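Long-range contacts in Lysine/ornithine decarboxylase (Selenomonas ruminantium, PDB 5GJO), which decarboxylates both L-lysine and L-ornithine with pyridoxal 5'-phosphate as cofactor, giving cadaverine and putrescine, and works as a homodimer: residues S89-A94 against Y109-F114; P257-C262 against G351-V356; P322-I327 against R360-Y365. The protein carries 2 engineered substitutions. All coordinates share one frame; numbering follows the deposited sequence.

Contact 1: residues S89-A94 against Y109-F114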
loop_
_atom_site.group_PDB
_atom_site.type_symbol
_atom_site.label_atom_id
_atom_site.label_comp_id
_atom_site.label_asym_id
_atom_site.label_seq_id
_atom_site.Cartn_x
_atom_site.Cartn_y
_atom_site.Cartn_z
ATOM N N SER A 89 -5.024 -12.002 -27.877
ATOM C CA SER A 89 -4.244 -11.469 -28.951
ATOM C C SER A 89 -3.864 -9.983 -28.843
ATOM O O SER A 89 -2.950 -9.551 -29.506
ATOM C CB SER A 89 -4.970 -11.666 -30.318
ATOM O OG SER A 89 -6.097 -10.780 -30.387
ATOM N N GLN A 90 -4.583 -9.223 -28.013
ATOM C CA GLN A 90 -4.325 -7.783 -27.838
ATOM C C GLN A 90 -3.422 -7.576 -26.598
ATOM O O GLN A 90 -3.181 -6.410 -26.256
ATOM C CB GLN A 90 -5.595 -7.026 -27.581
ATOM C CG GLN A 90 -6.617 -7.144 -28.697
ATOM C CD GLN A 90 -6.116 -6.694 -30.000
ATOM O OE1 GLN A 90 -5.957 -5.515 -30.212
ATOM N NE2 GLN A 90 -5.759 -7.660 -30.887
ATOM N N MET A 91 -2.908 -8.630 -25.987
ATOM C CA MET A 91 -2.132 -8.471 -24.774
ATOM C C MET A 91 -0.672 -8.870 -24.932
ATOM O O MET A 91 -0.349 -9.731 -25.709
ATOM C CB MET A 91 -2.747 -9.274 -23.642
ATOM C CG MET A 91 -4.241 -9.045 -23.404
ATOM S SD MET A 91 -4.876 -10.103 -22.100
ATOM C CE MET A 91 -6.633 -10.089 -22.399
ATOM N N ILE A 92 0.190 -8.199 -24.191
ATOM C CA ILE A 92 1.555 -8.667 -23.941
ATOM C C ILE A 92 1.715 -8.903 -22.467
ATOM O O ILE A 92 1.379 -8.059 -21.645
ATOM C CB ILE A 92 2.635 -7.732 -24.497
ATOM C CG1 ILE A 92 4.016 -8.407 -24.328
ATOM C CG2 ILE A 92 2.605 -6.370 -23.927
ATOM C CD1 ILE A 92 5.155 -7.668 -24.988
ATOM N N TYR A 93 2.151 -10.094 -22.098
ATOM C CA TYR A 93 2.429 -10.381 -20.699
ATOM C C TYR A 93 3.896 -9.995 -20.495
ATOM O O TYR A 93 4.794 -10.793 -20.687
ATOM C CB TYR A 93 2.133 -11.852 -20.394
ATOM C CG TYR A 93 2.245 -12.329 -18.959
ATOM C CD1 TYR A 93 2.376 -11.453 -17.903
ATOM C CD2 TYR A 93 2.207 -13.669 -18.671
ATOM C CE1 TYR A 93 2.476 -11.909 -16.607
ATOM C CE2 TYR A 93 2.322 -14.138 -17.388
ATOM C CZ TYR A 93 2.450 -13.254 -16.353
ATOM O OH TYR A 93 2.541 -13.740 -15.096
ATOM N N ALA A 94 4.100 -8.733 -20.141
ATOM C CA ALA A 94 5.438 -8.144 -20.052
ATOM C C ALA A 94 6.033 -8.090 -18.645
ATOM O O ALA A 94 6.948 -7.271 -18.385
ATOM C CB ALA A 94 5.408 -6.761 -20.616
ATOM N N TYR A 109 -6.284 -17.599 -22.090
ATOM C CA TYR A 109 -6.779 -16.528 -22.907
ATOM C C TYR A 109 -6.106 -16.349 -24.198
ATOM O O TYR A 109 -6.374 -15.388 -24.945
ATOM C CB TYR A 109 -6.804 -15.231 -22.116
ATOM C CG TYR A 109 -7.584 -15.265 -20.849
ATOM C CD1 TYR A 109 -8.896 -15.758 -20.808
ATOM C CD2 TYR A 109 -7.053 -14.731 -19.661
ATOM C CE1 TYR A 109 -9.595 -15.778 -19.588
ATOM C CE2 TYR A 109 -7.751 -14.734 -18.466
ATOM C CZ TYR A 109 -9.033 -15.250 -18.442
ATOM O OH TYR A 109 -9.699 -15.228 -17.247
ATOM N N ASN A 110 -5.198 -17.288 -24.535
ATOM C CA ASN A 110 -4.493 -17.231 -25.813
ATOM C C ASN A 110 -3.586 -15.969 -25.859
ATOM O O ASN A 110 -3.439 -15.333 -26.913
ATOM C CB ASN A 110 -5.415 -17.245 -27.027
ATOM C CG ASN A 110 -6.258 -18.543 -27.129
ATOM O OD1 ASN A 110 -5.759 -19.619 -26.867
ATOM N ND2 ASN A 110 -7.494 -18.426 -27.575
ATOM N N VAL A 111 -3.010 -15.620 -24.715
ATOM C CA VAL A 111 -2.015 -14.571 -24.678
ATOM C C VAL A 111 -0.736 -15.271 -25.074
ATOM O O VAL A 111 -0.320 -16.194 -24.418
ATOM C CB VAL A 111 -1.826 -14.009 -23.271
ATOM C CG1 VAL A 111 -0.655 -13.054 -23.252
ATOM C CG2 VAL A 111 -3.081 -13.319 -22.775
ATOM N N ARG A 112 -0.143 -14.843 -26.170
ATOM C CA ARG A 112 1.070 -15.474 -26.653
ATOM C C ARG A 112 2.183 -14.505 -27.044
ATOM O O ARG A 112 2.877 -14.726 -28.015
ATOM C CB ARG A 112 0.756 -16.472 -27.771
ATOM C CG ARG A 112 -0.094 -15.938 -28.907
ATOM C CD ARG A 112 -0.207 -16.949 -30.039
ATOM N NE ARG A 112 1.109 -17.408 -30.472
ATOM C CZ ARG A 112 1.937 -16.720 -31.249
ATOM N NH1 ARG A 112 3.130 -17.220 -31.558
ATOM N NH2 ARG A 112 1.594 -15.529 -31.704
ATOM N N ARG A 113 2.330 -13.422 -26.287
ATOM C CA ARG A 113 3.410 -12.432 -26.561
ATOM C C ARG A 113 3.917 -12.184 -25.148
ATOM O O ARG A 113 3.096 -11.797 -24.259
ATOM C CB ARG A 113 2.824 -11.210 -27.203
ATOM C CG ARG A 113 3.820 -10.162 -27.554
ATOM C CD ARG A 113 3.093 -9.044 -28.258
ATOM N NE ARG A 113 3.950 -8.025 -28.782
ATOM C CZ ARG A 113 4.330 -7.895 -30.060
ATOM N NH1 ARG A 113 3.981 -8.782 -30.970
ATOM N NH2 ARG A 113 5.090 -6.881 -30.430
ATOM N N PHE A 114 5.195 -12.443 -24.936
ATOM C CA PHE A 114 5.830 -12.433 -23.629
ATOM C C PHE A 114 7.121 -11.636 -23.727
ATOM O O PHE A 114 7.693 -11.562 -24.769
ATOM C CB PHE A 114 6.247 -13.850 -23.217
ATOM C CG PHE A 114 5.116 -14.810 -22.954
ATOM C CD1 PHE A 114 3.892 -14.384 -22.546
ATOM C CD2 PHE A 114 5.330 -16.168 -23.073
ATOM C CE1 PHE A 114 2.880 -15.264 -22.295
ATOM C CE2 PHE A 114 4.330 -17.061 -22.820
ATOM C CZ PHE A 114 3.094 -16.602 -22.433
HETATM O O HOH W 1 -0.912 -12.164 -27.127
#
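Tyr93 and Arg113 are joined by the one direct backbone hydrogen bond of this contact: Tyr93 N gives its hydrogen to Arg113 O at 2.9 Å, with an N-H...O angle of 160°. Two weaker CA-H...O contacts flank it, from Ile92 CA to the same Arg113 O and from Phe114 CA to Tyr93 O. Nearer the start of the strands a water takes over, donating to Met91 O and accepting from Arg112 N, so the carbonyl of Met91 and the N-H of Arg112 are linked through water instead of directly. These neighbours are the strands 91-93 and 113-116 of the eight-stranded parallel barrel that forms the pyridoxal-binding domain. Helix 100-109 makes the right-handed beta-alpha-beta crossover between them and is closed by Asn110, just beyond its end, whose positive phi (65°) makes a Schellman motif.

Apolar packing divides between two sides of the strands. Met91 SD lies 3.7 Å from Val111 CG2, the two side chains crossing at about a right angle, and helix 75-83 also touches both. Tyr93 CB rests 3.8 Å from Phe114 CD1, while Phe114 CE1 reaches the edge of the tyrosine ring near its plane. A flexible methionine, a branched valine and aromatic rings fill this layer between strands and helices. On the other side, Arg113 uses its methylenes as a hydrocarbon: with CG anti to the backbone N (chi1 -179°) and the chain extended to NE, its CG comes 3.7 Å from Ile92 CG1. Beyond the methylenes the Arg113 guanidinium forms a salt bridge with Asp214 and a cation-pi contact with Trp254.

Contact 2: residues P257-C262 against G351-V356. With PLP (pyridoxal-5'-phosphate), chain H.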
loop_
_atom_site.group_PDB
_atom_site.type_symbol
_atom_site.label_atom_id
_atom_site.label_comp_id
_atom_site.label_asym_id
_atom_site.label_seq_id
_atom_site.Cartn_x
_atom_site.Cartn_y
_atom_site.Cartn_z
ATOM N N PRO A 257 3.266 2.718 -22.734
ATOM C CA PRO A 257 3.024 3.794 -21.776
ATOM C C PRO A 257 2.042 3.368 -20.681
ATOM O O PRO A 257 0.961 2.787 -20.972
ATOM C CB PRO A 257 2.385 4.900 -22.638
ATOM C CG PRO A 257 1.626 4.063 -23.679
ATOM C CD PRO A 257 2.733 3.081 -24.043
ATOM N N GLY A 258 2.387 3.652 -19.411
ATOM C CA GLY A 258 1.481 3.531 -18.284
ATOM C C GLY A 258 1.125 4.945 -17.757
ATOM O O GLY A 258 0.041 5.455 -18.025
ATOM N N ARG A 259 2.064 5.548 -17.016
ATOM C CA ARG A 259 1.832 6.820 -16.290
ATOM C C ARG A 259 1.167 7.889 -17.126
ATOM O O ARG A 259 0.256 8.598 -16.678
ATOM C CB ARG A 259 3.174 7.362 -15.755
ATOM C CG ARG A 259 2.997 8.445 -14.707
ATOM C CD ARG A 259 4.369 9.028 -14.398
ATOM N NE ARG A 259 5.265 8.074 -13.767
ATOM C CZ ARG A 259 5.259 7.716 -12.501
ATOM N NH1 ARG A 259 4.418 8.242 -11.624
ATOM N NH2 ARG A 259 6.185 6.847 -12.079
ATOM N N TYR A 260 1.653 8.020 -18.335
ATOM C CA TYR A 260 1.266 9.114 -19.203
ATOM C C TYR A 260 -0.232 9.070 -19.567
ATOM O O TYR A 260 -0.851 10.085 -19.702
ATOM C CB TYR A 260 2.163 9.156 -20.465
ATOM C CG TYR A 260 1.550 9.906 -21.621
ATOM C CD1 TYR A 260 1.673 11.268 -21.745
ATOM C CD2 TYR A 260 0.768 9.247 -22.537
ATOM C CE1 TYR A 260 1.063 11.946 -22.788
ATOM C CE2 TYR A 260 0.154 9.918 -23.578
ATOM C CZ TYR A 260 0.308 11.267 -23.703
ATOM O OH TYR A 260 -0.315 11.919 -24.725
ATOM N N MET A 261 -0.764 7.880 -19.798
ATOM C CA MET A 261 -2.071 7.771 -20.432
ATOM C C MET A 261 -3.163 8.399 -19.552
ATOM O O MET A 261 -4.008 9.103 -20.095
ATOM C CB MET A 261 -2.405 6.314 -20.773
ATOM C CG MET A 261 -3.493 6.140 -21.817
ATOM S SD MET A 261 -3.011 6.876 -23.391
ATOM C CE MET A 261 -1.701 5.790 -23.955
ATOM N N CYS A 262 -3.126 8.175 -18.231
ATOM C CA CYS A 262 -4.195 8.694 -17.360
ATOM C C CYS A 262 -3.714 9.690 -16.333
ATOM O O CYS A 262 -4.528 10.189 -15.577
ATOM C CB CYS A 262 -4.925 7.557 -16.667
ATOM S SG CYS A 262 -5.363 6.185 -17.726
ATOM N N GLY A 351 -3.811 10.471 -11.651
ATOM C CA GLY A 351 -4.280 9.357 -12.368
ATOM C C GLY A 351 -3.421 8.109 -12.363
ATOM O O GLY A 351 -3.938 7.020 -12.761
ATOM N N SER A 352 -2.157 8.212 -11.993
ATOM C CA SER A 352 -1.241 7.080 -12.192
ATOM C C SER A 352 -0.434 6.668 -10.976
ATOM O O SER A 352 0.127 7.511 -10.301
ATOM C CB SER A 352 -0.254 7.344 -13.312
ATOM O OG SER A 352 -0.966 7.588 -14.495
ATOM N N TYR A 353 -0.432 5.358 -10.687
ATOM C CA TYR A 353 0.310 4.858 -9.513
ATOM C C TYR A 353 -0.145 5.506 -8.178
ATOM O O TYR A 353 0.651 5.872 -7.331
ATOM C CB TYR A 353 1.812 4.904 -9.702
ATOM C CG TYR A 353 2.251 4.196 -10.993
ATOM C CD1 TYR A 353 2.168 2.813 -11.125
ATOM C CD2 TYR A 353 2.710 4.916 -12.068
ATOM C CE1 TYR A 353 2.563 2.222 -12.289
ATOM C CE2 TYR A 353 3.111 4.338 -13.269
ATOM C CZ TYR A 353 3.010 2.950 -13.386
ATOM O OH TYR A 353 3.390 2.290 -14.550
ATOM N N THR A 354 -1.450 5.669 -8.087
ATOM C CA THR A 354 -2.088 6.277 -6.914
ATOM C C THR A 354 -3.097 5.262 -6.391
ATOM O O THR A 354 -2.790 4.534 -5.396
ATOM C CB THR A 354 -2.763 7.601 -7.306
ATOM O OG1 THR A 354 -3.605 7.349 -8.429
ATOM C CG2 THR A 354 -1.672 8.665 -7.621
ATOM N N SER A 355 -4.262 5.180 -7.005
ATOM C CA SER A 355 -5.306 4.287 -6.549
ATOM C C SER A 355 -4.858 2.816 -6.609
ATOM O O SER A 355 -5.328 1.962 -5.774
ATOM C CB SER A 355 -6.633 4.447 -7.308
ATOM O OG SER A 355 -6.330 4.227 -8.666
ATOM N N VAL A 356 -3.934 2.489 -7.515
ATOM C CA VAL A 356 -3.468 1.110 -7.616
ATOM C C VAL A 356 -2.669 0.659 -6.458
ATOM O O VAL A 356 -2.523 -0.546 -6.289
ATOM C CB VAL A 356 -2.681 0.838 -8.928
ATOM C CG1 VAL A 356 -3.566 1.051 -10.053
ATOM C CG2 VAL A 356 -1.470 1.753 -9.090
HETATM N N1 PLP H . 5.579 -1.509 -19.306
HETATM C C2 PLP H . 6.335 -2.178 -18.402
HETATM C C2A PLP H . 6.873 -3.544 -18.738
HETATM C C3 PLP H . 6.633 -1.569 -17.082
HETATM O O3 PLP H . 7.390 -2.221 -16.157
HETATM C C4 PLP H . 6.077 -0.224 -16.808
HETATM C C4A PLP H . 6.320 0.464 -15.521
HETATM O O4A PLP H . 6.593 -0.183 -14.524
HETATM C C5 PLP H . 5.266 0.401 -17.881
HETATM C C6 PLP H . 5.066 -0.288 -19.075
HETATM C C5A PLP H . 4.664 1.772 -17.679
HETATM O O4P PLP H . 5.681 2.682 -17.269
HETATM P P PLP H . 5.384 4.263 -17.202
HETATM O O1P PLP H . 5.069 4.635 -18.631
HETATM O O2P PLP H . 6.669 4.853 -16.673
HETATM O O3P PLP H . 4.210 4.373 -16.256
HETATM O O HOH W 2 -2.185 6.116 -16.507
#
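Tyr353 presents its ring atom CD2 over one face of the Arg259 guanidinium, 3.6 Å above the plane and offset toward the rim; the two planes are 53° apart, so the groups do not stack in parallel. At the edge of the tyrosine ring, in its plane, lies phosphate oxygen O3P of the cofactor, to which Tyr353 OH donates a hydrogen bond of 2.8 Å. The bend of the arginine at chi3 (-66°) brings its end alongside CD2 of the tyrosine, where Asp300 holds NH1 in a salt bridge and Ser183 bonds to NH2.

Farther from the phosphate, Ser352 ties the loop to the start of helix 259-263. Its OG donates to Arg259 O at 2.7 Å, approaching well off the line of the carbonyl, with a C=O...O angle of 114°. A small hydroxyl suits this tight place: the same OG accepts from a water that also donates to Gly258 O and accepts from Cys262 N. Next to it, Gly351 CA approaches Cys262 O at 3.3 Å in a CA-H...O contact; glycine lets the two backbones come this close.

The phosphate sits at the start of a short, weakly bonded helix. Gly258 N donates to PLP O1P at 3.0 Å. Arg259 N donates to PLP O3P at 2.6 Å. Gly258, with no side chain, lets cofactor atom C5A and the tyrosine hydroxyl lie close to its backbone. One donor from each segment, Arg259 N and Tyr353 OH, thus converges on O3P; these N-H and hydroxyl groups grip the phosphate, with perhaps a small contribution from the helix end.

Contact 3: residues P322-I327 against R360-Y365. With PLP (pyridoxal-5'-phosphate), chain O.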
loop_
_atom_site.group_PDB
_atom_site.type_symbol
_atom_site.label_atom_id
_atom_site.label_comp_id
_atom_site.label_asym_id
_atom_site.label_seq_id
_atom_site.Cartn_x
_atom_site.Cartn_y
_atom_site.Cartn_z
ATOM N N PRO A 322 -6.151 10.410 7.296
ATOM C CA PRO A 322 -7.123 10.056 8.317
ATOM C C PRO A 322 -6.744 8.867 9.194
ATOM O O PRO A 322 -7.509 8.506 10.092
ATOM C CB PRO A 322 -8.360 9.672 7.478
ATOM C CG PRO A 322 -7.751 9.065 6.225
ATOM C CD PRO A 322 -6.563 9.996 5.944
ATOM N N SER A 323 -5.648 8.222 8.913
ATOM C CA SER A 323 -5.243 7.046 9.695
ATOM C C SER A 323 -4.672 7.416 11.054
ATOM O O SER A 323 -4.424 8.599 11.380
ATOM C CB SER A 323 -4.289 6.173 8.969
ATOM O OG SER A 323 -3.010 6.735 8.945
ATOM N N CYS A 324 -4.548 6.391 11.882
ATOM C CA CYS A 324 -3.974 6.505 13.217
ATOM C C CYS A 324 -2.462 6.386 13.246
ATOM O O CYS A 324 -1.913 6.156 14.324
ATOM C CB CYS A 324 -4.559 5.372 14.087
ATOM S SG CYS A 324 -6.346 5.735 14.376
ATOM N N ASP A 325 -1.798 6.474 12.102
ATOM C CA ASP A 325 -0.353 6.258 11.979
ATOM C C ASP A 325 0.347 7.612 11.811
ATOM O O ASP A 325 -0.066 8.485 11.025
ATOM C CB ASP A 325 -0.107 5.367 10.794
ATOM C CG ASP A 325 1.314 4.851 10.685
ATOM O OD1 ASP A 325 2.302 5.573 11.027
ATOM O OD2 ASP A 325 1.454 3.719 10.201
ATOM N N GLY A 326 1.466 7.757 12.496
ATOM C CA GLY A 326 2.285 8.948 12.437
ATOM C C GLY A 326 2.888 9.250 11.072
ATOM O O GLY A 326 3.227 10.368 10.770
ATOM N N ILE A 327 3.089 8.216 10.285
ATOM C CA ILE A 327 3.620 8.375 8.961
ATOM C C ILE A 327 2.643 9.073 7.998
ATOM O O ILE A 327 3.020 9.459 6.940
ATOM C CB ILE A 327 4.101 7.040 8.384
ATOM C CG1 ILE A 327 5.216 7.268 7.384
ATOM C CG2 ILE A 327 2.966 6.250 7.774
ATOM C CD1 ILE A 327 5.909 5.993 7.001
ATOM N N ARG A 360 -6.737 -0.872 2.372
ATOM C CA ARG A 360 -7.789 -0.757 3.354
ATOM C C ARG A 360 -7.236 -0.687 4.782
ATOM O O ARG A 360 -7.899 -1.095 5.720
ATOM C CB ARG A 360 -8.857 -1.844 3.187
ATOM C CG ARG A 360 -9.627 -1.709 1.879
ATOM C CD ARG A 360 -11.066 -2.171 1.937
ATOM N NE ARG A 360 -11.768 -1.675 3.109
ATOM C CZ ARG A 360 -12.832 -2.250 3.641
ATOM N NH1 ARG A 360 -13.332 -3.350 3.101
ATOM N NH2 ARG A 360 -13.383 -1.740 4.722
ATOM N N PHE A 361 -6.000 -0.199 4.912
ATOM C CA PHE A 361 -5.420 0.040 6.227
ATOM C C PHE A 361 -6.364 0.770 7.128
ATOM O O PHE A 361 -7.101 1.650 6.680
ATOM C CB PHE A 361 -4.118 0.843 6.075
ATOM C CG PHE A 361 -3.222 0.825 7.268
ATOM C CD1 PHE A 361 -2.434 -0.245 7.504
ATOM C CD2 PHE A 361 -3.117 1.928 8.091
ATOM C CE1 PHE A 361 -1.515 -0.227 8.610
ATOM C CE2 PHE A 361 -2.256 1.959 9.173
ATOM C CZ PHE A 361 -1.476 0.873 9.458
ATOM N N ASN A 362 -6.450 0.353 8.409
ATOM C CA ASN A 362 -7.403 0.940 9.358
ATOM C C ASN A 362 -8.900 0.768 8.986
ATOM O O ASN A 362 -9.760 1.381 9.638
ATOM C CB ASN A 362 -7.198 2.449 9.555
ATOM C CG ASN A 362 -6.040 2.866 10.490
ATOM O OD1 ASN A 362 -6.018 4.029 10.896
ATOM N ND2 ASN A 362 -5.102 1.998 10.814
ATOM N N GLY A 363 -9.176 -0.117 8.028
ATOM C CA GLY A 363 -10.475 -0.413 7.541
ATOM C C GLY A 363 -11.104 0.631 6.653
ATOM O O GLY A 363 -12.283 0.514 6.288
ATOM N N PHE A 364 -10.416 1.704 6.319
ATOM C CA PHE A 364 -10.997 2.614 5.360
ATOM C C PHE A 364 -11.352 1.985 4.027
ATOM O O PHE A 364 -10.710 1.004 3.601
ATOM C CB PHE A 364 -10.030 3.809 5.145
ATOM C CG PHE A 364 -9.909 4.676 6.365
ATOM C CD1 PHE A 364 -10.984 5.449 6.808
ATOM C CD2 PHE A 364 -8.750 4.682 7.099
ATOM C CE1 PHE A 364 -10.877 6.240 7.979
ATOM C CE2 PHE A 364 -8.673 5.466 8.255
ATOM C CZ PHE A 364 -9.665 6.267 8.651
ATOM N N TYR A 365 -12.392 2.520 3.363
ATOM C CA TYR A 365 -12.709 2.033 2.025
ATOM C C TYR A 365 -11.734 2.536 0.986
ATOM O O TYR A 365 -11.142 3.652 1.168
ATOM C CB TYR A 365 -14.079 2.516 1.600
ATOM C CG TYR A 365 -15.094 2.122 2.622
ATOM C CD1 TYR A 365 -15.293 0.760 2.963
ATOM C CD2 TYR A 365 -15.798 3.098 3.321
ATOM C CE1 TYR A 365 -16.243 0.391 3.942
ATOM C CE2 TYR A 365 -16.729 2.750 4.309
ATOM C CZ TYR A 365 -16.962 1.399 4.599
ATOM O OH TYR A 365 -17.924 1.126 5.565
HETATM N N1 PLP O . -4.482 2.292 19.467
HETATM C C2 PLP O . -4.380 3.353 18.645
HETATM C C2A PLP O . -5.311 4.531 18.707
HETATM C C3 PLP O . -3.326 3.382 17.626
HETATM O O3 PLP O . -3.206 4.415 16.813
HETATM C C4 PLP O . -2.393 2.253 17.516
HETATM C C4A PLP O . -1.321 2.300 16.481
HETATM O O4A PLP O . -1.409 3.081 15.538
HETATM C C5 PLP O . -2.605 1.163 18.505
HETATM C C6 PLP O . -3.623 1.251 19.422
HETATM C C5A PLP O . -1.738 -0.059 18.526
HETATM O O4P PLP O . -0.355 0.208 18.492
HETATM P P PLP O . 0.564 -1.027 18.630
HETATM O O1P PLP O . 0.263 -1.800 17.446
HETATM O O2P PLP O . 0.178 -1.710 19.879
HETATM O O3P PLP O . 1.918 -0.486 18.586
#
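In Asn362 a chi1 of -79° sends the amide toward 322-327, and a chi2 of -165° turns OD1 to the backbone of Cys324; in Phe364 a similar chi1 carries the ring to Pro322. The two segments are loops of the C-terminal beta domain and meet at the dimer interface, where the active site is completed from both subunits. Cys324, by similarity the proton donor shared with the dimeric partner, has its CB 3.2 Å from O3 of a cofactor whose phosphate is bound by the second subunit.

Cys324 N donates to Asn362 OD1 at 3.0 Å, in the carbonyl plane and with an N-H...O angle of 162°. An asparagine suits this place because its amide oxygen can act as a side-chain acceptor for a loop backbone. That bond probably helps to position the cysteine.

Around it the packing is aromatic. One face of the Phe364 ring receives Pro322 CG near the rim, and Phe364 CZ lies 3.8 Å from Pro322 CB. Ser323 CB sits at the edge of the Phe361 ring, which also stacks with Tyr291. Tyr291 bonds to Asp325 OD2, and Asp325 uses its other oxygen in an Asx turn: Ile327 N donates to Asp325 OD1 at 2.9 Å, meeting it from above the carboxylate plane.

In the fold
All three contacts are largely buried, but in different settings. Contact 1 lies within the barrel and joins its neighbouring strands 91-93 and 113-116 by backbone pairing and apolar packing. Contact 2, its centre about 3 Å from that of the chain, brings the start of barrel helix 259-263 to a loop of the beta domain, and part of its polar chemistry grips the phosphate. Contact 3, centred about 25 Å out, is buried in part by the second subunit; loop meets loop through a hydrogen bond to an asparagine amide oxygen and aromatic rings. Contacts 2 and 3 share the loop between strands 344-347 and 369-371: one part bonds its own subunit's cofactor, the other supports Cys324, which faces the partner's.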